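Local coordinates for secreted protein (Kutzneria albida DSM 43870, PDB 5M6Q) that acts as a microbial transglutaminase, an acyltransferase that probably transfers the gamma-glutamyl acyl group of protein-bound glutamine to amines, at residues E74-A79 and P101-L106; S133-D138 and T161-A166; T182-H187 and V197-L202; T86-A91 and I117-L122. One frame throughout, in Å; residues are numbered along the deposited sequence. Where two conformers were deposited one is given.

How the interactions relate
From the N terminus, helix 70-84 supplies the first half of interaction 1, and the turn and helix start at 86-91 open interaction 4. Interaction 1 then closes at 101-106, beyond helix 90-99, and interaction 4 closes at 117-122, just ahead of strand 122-131. The two loops therefore cross, their centres about 17 Å apart: one joins helix 70-84 to the loop 101-106, the other the turn before helix 90-99 to the 3-10 turn before strand 122-131. Interactions 2 and 3 follow in series. Interaction 2 (133-138 with 161-166) closes a loop of 22 residues that holds helix 141-146. Interaction 3 pairs 182-187 with 197-202, a beta hairpin within the antiparallel sheet.

Interaction 1. Residues E74-A79 and P101-L106; sequences EAVQAA and PILKRL
Leu103 packs against helix 70-84 between Val76 and Ala79: its CD1 lies 3.8 Å from Ala79 CB, and its CD2 sits 4.0 Å from Val76 CG1. The other methyl of Val76 turns to different neighbours. With CG1 anti to the backbone N (chi1 166°), CG2 points between Leu106 and Ile102; it touches Leu106 CD1 tip to tip at 3.8 Å and Ile102 CG2 at 4.0 Å. A looser contact brings Ile102 CD1 to 4.2 Å from Ala75 CB. With an alanine at Leu103, both methyls would be lost, and Val76 CG1 and Ala79 CB would probably face a gap. Behind this first shell, Asp100 OD1 takes the backbone N-H of both Ile102 and Leu103, and Leu106 N bonds to Leu103 O; the short 3-10 turn 103-105 and the residue after it present Leu103 and Leu106 to helix 70-84. Phe67 of strand 66-67 adds to the packing on Val76 and Leu106. Gln77 points away and touches Ile126 of strand 122-131. The arrangement is that of a layered alpha+beta fold, helix 70-84 lying between the antiparallel sheet and the loop joining helices 90-99 and 109-112.

Interaction 2. Residues S133-D138 and T161-A166; sequences SWQNPD and TYRYRA
Gln135 and Arg165 bring together the two irregular loops that lead into and out of helix 141-146, and the side-chain amide of Gln135 is bonded at both ends. Gln135 OE1 accepts two backbone N-H groups, from Arg165 N at 2.8 Å, in the carbonyl plane on a lone pair, and from Arg163 N at 2.9 Å, tilted out of that plane. Gln135 NE2 gives a hydrogen to Arg165 O (2.8 Å) and is also bonded to Tyr132 O. A bend at chi2 (-60°) folds the chain so that the amide lies against the Tyr162 ring, the planes 28° apart and Gln135 CD 3.4 Å from Tyr162 CE1. A leucine in place of Gln135 would probably leave the N-H groups of Arg163 and Arg165 without their shared acceptor, and this part of the loop less firmly held. Gln135 ends an inverse gamma turn centred on Trp134 and is followed by an Asx turn in which Asn136 OD1 accepts from Asp138 N; the tight backbone presents two carbonyls to arginines. Arg163 NH1 reaches Gln135 O at 2.7 Å in the guanidinium plane, and Arg165 NH1, at the end of an extended chain, reaches Trp134 O, also at 2.7 Å. Pro137 CB lies over one face of the Arg165 guanidinium, toward its rim. Outside the two loops, Arg165 NH1 also pairs with the sulfonate of a bound MES molecule, probably from the crystallisation liquor.

Interaction 3. Residues T182-H187 and V197-L202; sequences TNTWWH and VYQSTL
Trp185 with Ser200 and His187 with Tyr198 are the hydrogen-bonded pairs of this antiparallel hairpin, each joined by two backbone bonds; Tyr198 N to His187 O is 2.7 Å. Trp186 and Gln199 form the non-hydrogen-bonded pair between them, and Trp186 CA comes 3.2 Å from Tyr198 O in a CH...O contact. On their face of the sheet, Gln199 CB sits over the six-membered ring of Trp186, 3.7 Å from its centroid. The opposite face carries two further CH-pi contacts, Leu202 CD1 over Trp185 and Tyr198 CB over His187. The Tyr198 ring also turns its edge to the face of His187, planes 61° apart. Among polar side chains, His187 NE2 and Ser200 OG share a nearly straight bond of 2.7 Å in the imidazole plane. A water joins Asn183 O to Leu202 N beyond the paired strands. Since Asp174 OD2 is hydrogen-bonded to His187 ND1, both ring nitrogens are engaged, which would hold the imidazole's rotation.

Interaction 4. Residues T86-A91 and I117-L122; sequences THPSPA and IDSAKL
In the conformer given, one of two deposited, His87 meets Asp118 almost at right angles, the imidazole and carboxylate planes 86° apart. The hydrogen on His87 NE2 goes to Asp118 OD1 (2.6 Å), in the plane of the ring and on the syn lone pair, while Asp118 OD2 lies 2.8 Å from His87 NE2. Asp118 reaches the ring because its CG stands anti to the backbone N (chi1 179°); its OD2 also takes a weak bond from Ala120 N. Ala120 CB rests over the centre of the His87 imidazole face, 4.0 Å from the centroid, and Ser119 OG lies at the ring edge near CD2. The Ser119 hydroxyl donates to Pro88 O at a modelled 2.5 Å, a length short enough to be doubtful. A water gives Pro88 O a second hydrogen bond and accepts from Ser119 N, linking the two backbones beside that hydroxyl. The contact thus joins the turn between helices 70-84 and 90-99, just before Ser89 at the N-cap of the latter, to the 3-10 turn that enters strand 122-131. Chemically, in this conformer the nearby carboxylate may favour a positively charged His87, giving this partly buried tie an electrostatic component that may depend on pH.

Interaction 1. Residues E74-A79 and P101-L106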
loop_
_atom_site.group_PDB
_atom_site.type_symbol
_atom_site.label_atom_id
_atom_site.label_comp_id
_atom_site.label_asym_id
_atom_site.label_seq_id
_atom_site.Cartn_x
_atom_site.Cartn_y
_atom_site.Cartn_z
ATOM N N GLU A 74 8.749 -5.108 5.048
ATOM C CA GLU A 74 9.283 -4.384 6.192
ATOM C C GLU A 74 10.796 -4.185 6.079
ATOM O O GLU A 74 11.320 -3.141 6.485
ATOM C CB GLU A 74 8.907 -5.109 7.486
ATOM C CG GLU A 74 7.428 -4.915 7.793
ATOM C CD GLU A 74 6.929 -5.803 8.904
ATOM O OE1 GLU A 74 7.223 -7.019 8.872
ATOM O OE2 GLU A 74 6.241 -5.272 9.803
ATOM N N ALA A 75 11.497 -5.164 5.517
ATOM C CA ALA A 75 12.946 -5.032 5.359
ATOM C C ALA A 75 13.267 -3.978 4.297
ATOM O O ALA A 75 14.225 -3.220 4.411
ATOM C CB ALA A 75 13.580 -6.369 4.988
ATOM N N VAL A 76 12.447 -3.936 3.265
ATOM C CA VAL A 76 12.661 -3.010 2.170
ATOM C C VAL A 76 12.322 -1.596 2.643
ATOM O O VAL A 76 13.027 -0.637 2.340
ATOM C CB VAL A 76 11.846 -3.445 0.939
ATOM C CG1 VAL A 76 11.771 -2.316 -0.094
ATOM C CG2 VAL A 76 12.504 -4.714 0.326
ATOM N N GLN A 77 11.269 -1.482 3.443
ATOM C CA GLN A 77 10.915 -0.212 4.071
ATOM C C GLN A 77 12.071 0.324 4.904
ATOM O O GLN A 77 12.453 1.487 4.770
ATOM C CB GLN A 77 9.666 -0.372 4.954
ATOM C CG GLN A 77 9.217 0.921 5.627
ATOM C CD GLN A 77 8.143 0.691 6.678
ATOM O OE1 GLN A 77 8.139 -0.335 7.372
ATOM N NE2 GLN A 77 7.216 1.640 6.793
ATOM N N ALA A 78 12.636 -0.516 5.763
ATOM C CA ALA A 78 13.730 -0.045 6.618
ATOM C C ALA A 78 14.943 0.354 5.776
ATOM O O ALA A 78 15.588 1.358 6.052
ATOM C CB ALA A 78 14.116 -1.094 7.640
ATOM N N ALA A 79 15.238 -0.415 4.739
ATOM C CA ALA A 79 16.385 -0.115 3.898
ATOM C C ALA A 79 16.203 1.245 3.202
ATOM O O ALA A 79 17.116 2.074 3.184
ATOM C CB ALA A 79 16.603 -1.226 2.882
ATOM N N PRO A 101 22.652 -4.141 0.172
ATOM C CA PRO A 101 22.556 -5.600 0.008
ATOM C C PRO A 101 21.150 -6.113 -0.350
ATOM O O PRO A 101 21.025 -7.080 -1.093
ATOM C CB PRO A 101 23.003 -6.147 1.374
ATOM C CG PRO A 101 23.101 -4.972 2.290
ATOM C CD PRO A 101 23.307 -3.764 1.437
ATOM N N ILE A 102 20.104 -5.474 0.150
ATOM C CA ILE A 102 18.755 -5.901 -0.199
ATOM C C ILE A 102 18.246 -5.219 -1.473
ATOM O O ILE A 102 17.749 -5.866 -2.399
ATOM C CB ILE A 102 17.802 -5.652 0.974
ATOM C CG1 ILE A 102 18.142 -6.600 2.124
ATOM C CG2 ILE A 102 16.359 -5.803 0.544
ATOM C CD1 ILE A 102 17.435 -6.239 3.419
ATOM N N LEU A 103 18.383 -3.906 -1.530
ATOM C CA LEU A 103 17.745 -3.144 -2.589
ATOM C C LEU A 103 18.363 -3.409 -3.979
ATOM O O LEU A 103 17.666 -3.346 -4.988
ATOM C CB LEU A 103 17.791 -1.653 -2.236
ATOM C CG LEU A 103 17.100 -1.308 -0.905
ATOM C CD1 LEU A 103 17.244 0.164 -0.568
ATOM C CD2 LEU A 103 15.633 -1.695 -0.919
ATOM N N LYS A 104 19.650 -3.732 -4.035
ATOM C CA LYS A 104 20.323 -3.873 -5.328
ATOM C C LYS A 104 19.839 -5.083 -6.114
ATOM O O LYS A 104 20.010 -5.135 -7.324
ATOM C CB LYS A 104 21.846 -3.950 -5.146
ATOM C CG LYS A 104 22.354 -5.235 -4.538
ATOM C CD LYS A 104 23.869 -5.180 -4.327
ATOM C CE LYS A 104 24.402 -6.516 -3.846
ATOM N NZ LYS A 104 25.881 -6.497 -3.612
ATOM N N ARG A 105 19.221 -6.054 -5.445
ATOM C CA ARG A 105 18.709 -7.216 -6.162
ATOM C C ARG A 105 17.291 -7.020 -6.669
ATOM O O ARG A 105 16.755 -7.893 -7.327
ATOM C CB ARG A 105 18.746 -8.450 -5.277
ATOM C CG ARG A 105 20.091 -8.704 -4.645
ATOM C CD ARG A 105 19.899 -9.192 -3.246
ATOM N NE ARG A 105 19.671 -10.625 -3.159
ATOM C CZ ARG A 105 18.962 -11.191 -2.185
ATOM N NH1 ARG A 105 18.819 -12.509 -2.146
ATOM N NH2 ARG A 105 18.387 -10.436 -1.249
ATOM N N LEU A 106 16.680 -5.886 -6.353
ATOM C CA LEU A 106 15.266 -5.666 -6.663
ATOM C C LEU A 106 15.021 -4.957 -7.990
ATOM O O LEU A 106 15.891 -4.260 -8.489
ATOM C CB LEU A 106 14.620 -4.846 -5.555
ATOM C CG LEU A 106 14.657 -5.486 -4.169
ATOM C CD1 LEU A 106 13.942 -4.595 -3.178
ATOM C CD2 LEU A 106 14.025 -6.849 -4.234
#

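Interaction 2. Residues S133-D138 and T161-A166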
loop_
_atom_site.group_PDB
_atom_site.type_symbol
_atom_site.label_atom_id
_atom_site.label_comp_id
_atom_site.label_asym_id
_atom_site.label_seq_id
_atom_site.Cartn_x
_atom_site.Cartn_y
_atom_site.Cartn_z
ATOM N N SER A 133 -5.792 -13.103 -9.825
ATOM C CA SER A 133 -4.622 -13.461 -10.620
ATOM C C SER A 133 -4.903 -13.492 -12.108
ATOM O O SER A 133 -4.015 -13.222 -12.908
ATOM C CB SER A 133 -4.085 -14.825 -10.191
ATOM O OG SER A 133 -5.061 -15.817 -10.397
ATOM N N TRP A 134 -6.139 -13.808 -12.476
ATOM C CA TRP A 134 -6.480 -14.003 -13.881
ATOM C C TRP A 134 -6.737 -12.666 -14.578
ATOM O O TRP A 134 -7.875 -12.330 -14.887
ATOM C CB TRP A 134 -7.706 -14.917 -14.001
ATOM C CG TRP A 134 -7.615 -15.911 -15.114
ATOM C CD1 TRP A 134 -7.260 -15.657 -16.407
ATOM C CD2 TRP A 134 -7.894 -17.312 -15.046
ATOM N NE1 TRP A 134 -7.289 -16.810 -17.143
ATOM C CE2 TRP A 134 -7.678 -17.843 -16.334
ATOM C CE3 TRP A 134 -8.299 -18.170 -14.022
ATOM C CZ2 TRP A 134 -7.863 -19.195 -16.630
ATOM C CZ3 TRP A 134 -8.480 -19.516 -14.316
ATOM C CH2 TRP A 134 -8.262 -20.012 -15.609
ATOM N N GLN A 135 -5.673 -11.917 -14.839
ATOM C CA GLN A 135 -5.802 -10.520 -15.245
ATOM C C GLN A 135 -6.126 -10.369 -16.723
ATOM O O GLN A 135 -6.519 -9.294 -17.182
ATOM C CB GLN A 135 -4.516 -9.760 -14.897
ATOM C CG GLN A 135 -4.445 -9.358 -13.421
ATOM C CD GLN A 135 -5.602 -8.465 -13.016
ATOM O OE1 GLN A 135 -5.722 -7.330 -13.489
ATOM N NE2 GLN A 135 -6.465 -8.973 -12.148
ATOM N N ASN A 136 -5.948 -11.456 -17.464
ATOM C CA ASN A 136 -6.325 -11.524 -18.869
ATOM C C ASN A 136 -7.092 -12.809 -19.050
ATOM O O ASN A 136 -6.550 -13.886 -18.822
ATOM C CB ASN A 136 -5.097 -11.491 -19.778
ATOM C CG ASN A 136 -5.454 -11.408 -21.255
ATOM O OD1 ASN A 136 -6.459 -11.962 -21.709
ATOM N ND2 ASN A 136 -4.623 -10.702 -22.013
ATOM N N PRO A 137 -8.365 -12.703 -19.458
ATOM C CA PRO A 137 -9.199 -13.905 -19.566
ATOM C C PRO A 137 -8.643 -14.894 -20.601
ATOM O O PRO A 137 -9.004 -16.066 -20.573
ATOM C CB PRO A 137 -10.562 -13.350 -19.981
ATOM C CG PRO A 137 -10.291 -11.996 -20.545
ATOM C CD PRO A 137 -9.070 -11.480 -19.871
ATOM N N ASP A 138 -7.750 -14.419 -21.470
ATOM C CA ASP A 138 -7.093 -15.270 -22.456
ATOM C C ASP A 138 -5.987 -16.143 -21.851
ATOM O O ASP A 138 -5.627 -17.169 -22.429
ATOM C CB ASP A 138 -6.499 -14.425 -23.587
ATOM C CG ASP A 138 -7.563 -13.816 -24.494
ATOM O OD1 ASP A 138 -8.652 -14.423 -24.626
ATOM O OD2 ASP A 138 -7.301 -12.734 -25.075
ATOM N N THR A 161 2.152 -6.911 -15.321
ATOM C CA THR A 161 1.027 -7.411 -16.119
ATOM C C THR A 161 -0.332 -7.064 -15.532
ATOM O O THR A 161 -1.364 -7.362 -16.144
ATOM C CB THR A 161 1.045 -8.943 -16.272
ATOM O OG1 THR A 161 1.068 -9.546 -14.973
ATOM C CG2 THR A 161 2.238 -9.403 -17.095
ATOM N N TYR A 162 -0.343 -6.454 -14.348
ATOM C CA TYR A 162 -1.593 -6.236 -13.638
ATOM C C TYR A 162 -2.467 -5.167 -14.306
ATOM O O TYR A 162 -1.991 -4.087 -14.632
ATOM C CB TYR A 162 -1.310 -5.869 -12.179
ATOM C CG TYR A 162 -2.571 -5.695 -11.398
ATOM C CD1 TYR A 162 -3.367 -6.795 -11.076
ATOM C CD2 TYR A 162 -2.994 -4.436 -11.009
ATOM C CE1 TYR A 162 -4.548 -6.642 -10.384
ATOM C CE2 TYR A 162 -4.156 -4.272 -10.309
ATOM C CZ TYR A 162 -4.929 -5.382 -9.992
ATOM O OH TYR A 162 -6.092 -5.216 -9.292
ATOM N N ARG A 163 -3.746 -5.475 -14.504
ATOM C CA ARG A 163 -4.663 -4.593 -15.250
ATOM C C ARG A 163 -5.913 -4.178 -14.467
ATOM O O ARG A 163 -6.879 -3.707 -15.063
ATOM C CB ARG A 163 -5.130 -5.279 -16.538
ATOM C CG ARG A 163 -4.051 -5.941 -17.354
ATOM C CD ARG A 163 -4.654 -6.684 -18.550
ATOM N NE ARG A 163 -5.677 -5.890 -19.235
ATOM C CZ ARG A 163 -6.941 -6.272 -19.419
ATOM N NH1 ARG A 163 -7.358 -7.462 -18.983
ATOM N NH2 ARG A 163 -7.790 -5.462 -20.050
ATOM N N TYR A 164 -5.915 -4.390 -13.155
ATOM C CA TYR A 164 -7.073 -4.073 -12.311
ATOM C C TYR A 164 -8.357 -4.806 -12.712
ATOM O O TYR A 164 -9.460 -4.313 -12.460
ATOM C CB TYR A 164 -7.342 -2.567 -12.308
ATOM C CG TYR A 164 -6.196 -1.756 -11.757
ATOM C CD1 TYR A 164 -6.098 -1.486 -10.399
ATOM C CD2 TYR A 164 -5.210 -1.266 -12.598
ATOM C CE1 TYR A 164 -5.047 -0.755 -9.894
ATOM C CE2 TYR A 164 -4.158 -0.531 -12.109
ATOM C CZ TYR A 164 -4.073 -0.275 -10.763
ATOM O OH TYR A 164 -3.009 0.462 -10.293
ATOM N N ARG A 165 -8.214 -5.984 -13.307
ATOM C CA ARG A 165 -9.366 -6.792 -13.676
ATOM C C ARG A 165 -9.927 -7.565 -12.487
ATOM O O ARG A 165 -9.182 -8.241 -11.787
ATOM C CB ARG A 165 -9.004 -7.790 -14.778
ATOM C CG ARG A 165 -10.223 -8.593 -15.249
ATOM C CD ARG A 165 -9.902 -9.666 -16.305
ATOM N NE ARG A 165 -11.122 -10.375 -16.677
ATOM C CZ ARG A 165 -11.315 -11.676 -16.512
ATOM N NH1 ARG A 165 -10.349 -12.427 -16.009
ATOM N NH2 ARG A 165 -12.472 -12.231 -16.865
ATOM N N ALA A 166 -11.244 -7.494 -12.290
ATOM C CA ALA A 166 -11.916 -8.258 -11.239
ATOM C C ALA A 166 -12.203 -9.685 -11.674
ATOM O O ALA A 166 -12.434 -9.950 -12.851
ATOM C CB ALA A 166 -13.219 -7.589 -10.836
#

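Interaction 3. Residues T182-H187 and V197-L202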
loop_
_atom_site.group_PDB
_atom_site.type_symbol
_atom_site.label_atom_id
_atom_site.label_comp_id
_atom_site.label_asym_id
_atom_site.label_seq_id
_atom_site.Cartn_x
_atom_site.Cartn_y
_atom_site.Cartn_z
ATOM N N THR A 182 -0.287 1.040 15.534
ATOM C CA THR A 182 -1.169 0.105 16.223
ATOM C C THR A 182 -1.159 -1.284 15.620
ATOM O O THR A 182 -1.859 -2.160 16.104
ATOM C CB THR A 182 -2.627 0.596 16.234
ATOM O OG1 THR A 182 -3.095 0.768 14.890
ATOM C CG2 THR A 182 -2.752 1.895 17.000
ATOM N N ASN A 183 -0.380 -1.482 14.562
ATOM C CA ASN A 183 -0.327 -2.776 13.888
ATOM C C ASN A 183 -1.708 -3.162 13.341
ATOM O O ASN A 183 -2.140 -4.299 13.488
ATOM C CB ASN A 183 0.185 -3.867 14.838
ATOM C CG ASN A 183 0.632 -5.099 14.109
ATOM O OD1 ASN A 183 1.266 -5.008 13.052
ATOM N ND2 ASN A 183 0.298 -6.274 14.652
ATOM N N THR A 184 -2.397 -2.207 12.720
ATOM C CA THR A 184 -3.675 -2.493 12.070
ATOM C C THR A 184 -3.635 -2.093 10.606
ATOM O O THR A 184 -2.736 -1.381 10.167
ATOM C CB THR A 184 -4.856 -1.769 12.737
ATOM O OG1 THR A 184 -4.588 -0.361 12.811
ATOM C CG2 THR A 184 -5.086 -2.309 14.149
ATOM N N TRP A 185 -4.641 -2.549 9.877
ATOM C CA TRP A 185 -4.716 -2.396 8.448
ATOM C C TRP A 185 -6.002 -1.651 8.109
ATOM O O TRP A 185 -7.091 -2.086 8.476
ATOM C CB TRP A 185 -4.645 -3.772 7.780
ATOM C CG TRP A 185 -3.285 -4.341 8.005
ATOM C CD1 TRP A 185 -2.833 -4.963 9.136
ATOM C CD2 TRP A 185 -2.159 -4.248 7.115
ATOM N NE1 TRP A 185 -1.502 -5.294 8.989
ATOM C CE2 TRP A 185 -1.068 -4.872 7.758
ATOM C CE3 TRP A 185 -1.975 -3.717 5.834
ATOM C CZ2 TRP A 185 0.193 -4.977 7.160
ATOM C CZ3 TRP A 185 -0.730 -3.830 5.238
ATOM C CH2 TRP A 185 0.342 -4.453 5.902
ATOM N N TRP A 186 -5.852 -0.499 7.459
ATOM C CA TRP A 186 -6.979 0.382 7.184
ATOM C C TRP A 186 -7.478 0.206 5.771
ATOM O O TRP A 186 -6.727 0.364 4.811
ATOM C CB TRP A 186 -6.573 1.831 7.431
ATOM C CG TRP A 186 -6.319 2.090 8.878
ATOM C CD1 TRP A 186 -5.204 1.753 9.584
ATOM C CD2 TRP A 186 -7.218 2.712 9.812
ATOM N NE1 TRP A 186 -5.347 2.142 10.904
ATOM C CE2 TRP A 186 -6.571 2.731 11.067
ATOM C CE3 TRP A 186 -8.507 3.243 9.709
ATOM C CZ2 TRP A 186 -7.163 3.276 12.209
ATOM C CZ3 TRP A 186 -9.091 3.789 10.844
ATOM C CH2 TRP A 186 -8.420 3.804 12.073
ATOM N N HIS A 187 -8.748 -0.144 5.641
ATOM C CA HIS A 187 -9.316 -0.330 4.328
ATOM C C HIS A 187 -10.757 0.157 4.352
ATOM O O HIS A 187 -11.127 0.938 5.219
ATOM C CB HIS A 187 -9.199 -1.800 3.854
ATOM C CG HIS A 187 -9.716 -2.828 4.819
ATOM N ND1 HIS A 187 -10.529 -3.866 4.422
ATOM C CD2 HIS A 187 -9.486 -3.020 6.139
ATOM C CE1 HIS A 187 -10.806 -4.633 5.459
ATOM N NE2 HIS A 187 -10.182 -4.145 6.513
ATOM N N VAL A 197 -15.144 2.881 6.523
ATOM C CA VAL A 197 -13.727 2.601 6.741
ATOM C C VAL A 197 -13.547 1.490 7.767
ATOM O O VAL A 197 -14.281 1.416 8.764
ATOM C CB VAL A 197 -12.985 3.899 7.139
ATOM C CG1 VAL A 197 -11.624 3.619 7.776
ATOM C CG2 VAL A 197 -12.808 4.756 5.910
ATOM N N TYR A 198 -12.605 0.588 7.494
ATOM C CA TYR A 198 -12.321 -0.517 8.403
ATOM C C TYR A 198 -10.915 -0.428 8.956
ATOM O O TYR A 198 -9.978 -0.079 8.250
ATOM C CB TYR A 198 -12.460 -1.871 7.702
ATOM C CG TYR A 198 -13.795 -2.130 7.082
ATOM C CD1 TYR A 198 -14.980 -1.932 7.800
ATOM C CD2 TYR A 198 -13.885 -2.603 5.778
ATOM C CE1 TYR A 198 -16.217 -2.190 7.219
ATOM C CE2 TYR A 198 -15.109 -2.864 5.194
ATOM C CZ TYR A 198 -16.270 -2.656 5.917
ATOM O OH TYR A 198 -17.474 -2.927 5.318
ATOM N N GLN A 199 -10.770 -0.799 10.211
ATOM C CA GLN A 199 -9.474 -0.909 10.847
ATOM C C GLN A 199 -9.376 -2.356 11.298
ATOM O O GLN A 199 -10.066 -2.762 12.249
ATOM C CB GLN A 199 -9.351 0.076 12.016
ATOM C CG GLN A 199 -8.060 -0.046 12.813
ATOM C CD GLN A 199 -8.114 0.724 14.123
ATOM O OE1 GLN A 199 -9.168 1.240 14.508
ATOM N NE2 GLN A 199 -6.976 0.809 14.814
ATOM N N SER A 200 -8.561 -3.145 10.601
ATOM C CA SER A 200 -8.544 -4.596 10.822
ATOM C C SER A 200 -7.217 -5.140 11.311
ATOM O O SER A 200 -6.162 -4.533 11.102
ATOM C CB SER A 200 -8.920 -5.326 9.536
ATOM O OG SER A 200 -10.224 -4.964 9.134
ATOM N N THR A 201 -7.270 -6.294 11.962
ATOM C CA THR A 201 -6.055 -7.069 12.131
ATOM C C THR A 201 -5.621 -7.541 10.750
ATOM O O THR A 201 -6.443 -7.646 9.836
ATOM C CB THR A 201 -6.251 -8.297 13.014
ATOM O OG1 THR A 201 -7.108 -9.202 12.327
ATOM C CG2 THR A 201 -6.861 -7.937 14.370
ATOM N N LEU A 202 -4.338 -7.861 10.603
ATOM C CA LEU A 202 -3.838 -8.421 9.358
ATOM C C LEU A 202 -4.552 -9.715 9.001
ATOM O O LEU A 202 -4.911 -9.924 7.849
ATOM C CB LEU A 202 -2.329 -8.668 9.439
ATOM C CG LEU A 202 -1.777 -9.311 8.163
ATOM C CD1 LEU A 202 -1.961 -8.387 6.962
ATOM C CD2 LEU A 202 -0.317 -9.734 8.325
HETATM O O HOH W 1 -2.307 -6.939 12.479
#

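Interaction 4. Residues T86-A91 and I117-L122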
loop_
_atom_site.group_PDB
_atom_site.type_symbol
_atom_site.label_atom_id
_atom_site.label_comp_id
_atom_site.label_asym_id
_atom_site.label_seq_id
_atom_site.Cartn_x
_atom_site.Cartn_y
_atom_site.Cartn_z
ATOM N N THR A 86 19.410 10.134 4.782
ATOM C CA THR A 86 20.633 10.895 4.510
ATOM C C THR A 86 20.387 12.079 3.562
ATOM O O THR A 86 21.328 12.729 3.131
ATOM C CB THR A 86 21.725 10.002 3.903
ATOM O OG1 THR A 86 21.323 9.587 2.594
ATOM C CG2 THR A 86 21.951 8.772 4.765
ATOM N N HIS A 87 19.117 12.347 3.258
ATOM C CA HIS A 87 18.732 13.429 2.349
ATOM C C HIS A 87 19.472 13.354 1.005
ATOM O O HIS A 87 20.150 14.301 0.611
ATOM C CB HIS A 87 18.980 14.791 3.018
ATOM C CG HIS A 87 18.392 15.956 2.278
ATOM N ND1 HIS A 87 18.641 17.265 2.636
ATOM C CD2 HIS A 87 17.566 16.011 1.206
ATOM C CE1 HIS A 87 17.996 18.076 1.816
ATOM N NE2 HIS A 87 17.337 17.341 0.939
ATOM N N PRO A 88 19.347 12.225 0.286
ATOM C CA PRO A 88 20.021 12.178 -1.018
ATOM C C PRO A 88 19.297 12.945 -2.131
ATOM O O PRO A 88 18.079 13.134 -2.070
ATOM C CB PRO A 88 20.038 10.684 -1.340
ATOM C CG PRO A 88 18.828 10.162 -0.670
ATOM C CD PRO A 88 18.712 10.937 0.617
ATOM N N SER A 89 20.057 13.400 -3.125
ATOM C CA SER A 89 19.493 13.841 -4.397
ATOM C C SER A 89 19.090 12.590 -5.159
ATOM O O SER A 89 19.545 11.504 -4.812
ATOM C CB SER A 89 20.512 14.658 -5.203
ATOM O OG SER A 89 21.524 13.818 -5.729
ATOM N N PRO A 90 18.237 12.721 -6.196
ATOM C CA PRO A 90 17.902 11.522 -6.973
ATOM C C PRO A 90 19.116 10.708 -7.420
ATOM O O PRO A 90 19.074 9.486 -7.321
ATOM C CB PRO A 90 17.151 12.091 -8.175
ATOM C CG PRO A 90 16.466 13.312 -7.617
ATOM C CD PRO A 90 17.411 13.881 -6.586
ATOM N N ALA A 91 20.185 11.356 -7.875
ATOM C CA ALA A 91 21.367 10.614 -8.326
ATOM C C ALA A 91 22.065 9.880 -7.166
ATOM O O ALA A 91 22.585 8.765 -7.333
ATOM C CB ALA A 91 22.355 11.560 -9.039
ATOM N N ILE A 117 9.941 15.461 -5.239
ATOM C CA ILE A 117 9.833 15.669 -3.798
ATOM C C ILE A 117 11.210 15.522 -3.155
ATOM O O ILE A 117 11.874 14.504 -3.330
ATOM C CB ILE A 117 8.824 14.694 -3.160
ATOM C CG1 ILE A 117 7.444 14.868 -3.797
ATOM C CG2 ILE A 117 8.735 14.912 -1.649
ATOM C CD1 ILE A 117 6.451 13.770 -3.417
ATOM N N ASP A 118 11.649 16.530 -2.413
ATOM C CA ASP A 118 12.940 16.429 -1.736
ATOM C C ASP A 118 12.983 15.248 -0.746
ATOM O O ASP A 118 12.045 15.018 0.019
ATOM C CB ASP A 118 13.259 17.734 -1.021
ATOM C CG ASP A 118 14.580 17.680 -0.291
ATOM O OD1 ASP A 118 15.632 17.596 -0.961
ATOM O OD2 ASP A 118 14.571 17.710 0.956
ATOM N N SER A 119 14.079 14.504 -0.756
ATOM C CA SER A 119 14.110 13.217 -0.067
ATOM C C SER A 119 13.952 13.352 1.454
ATOM O O SER A 119 13.573 12.397 2.119
ATOM C CB SER A 119 15.406 12.467 -0.399
ATOM O OG SER A 119 16.533 13.259 -0.067
ATOM N N ALA A 120 14.220 14.538 1.992
ATOM C CA ALA A 120 14.018 14.789 3.417
ATOM C C ALA A 120 12.529 14.782 3.799
ATOM O O ALA A 120 12.184 14.629 4.974
ATOM C CB ALA A 120 14.647 16.099 3.810
ATOM N N LYS A 121 11.656 14.953 2.808
ATOM C CA LYS A 121 10.213 14.942 3.032
ATOM C C LYS A 121 9.571 13.568 2.763
ATOM O O LYS A 121 8.355 13.457 2.709
ATOM C CB LYS A 121 9.537 15.984 2.142
ATOM C CG LYS A 121 9.985 17.430 2.350
ATOM C CD LYS A 121 9.306 18.334 1.319
ATOM C CE LYS A 121 9.604 19.820 1.542
ATOM N NZ LYS A 121 8.967 20.646 0.466
ATOM N N LEU A 122 10.377 12.529 2.566
ATOM C CA LEU A 122 9.811 11.238 2.187
ATOM C C LEU A 122 9.952 10.201 3.274
ATOM O O LEU A 122 10.882 10.246 4.081
ATOM C CB LEU A 122 10.470 10.713 0.905
ATOM C CG LEU A 122 10.195 11.544 -0.348
ATOM C CD1 LEU A 122 11.042 11.036 -1.480
ATOM C CD2 LEU A 122 8.695 11.539 -0.725
HETATM O O HOH W 2 16.017 14.766 -3.177
#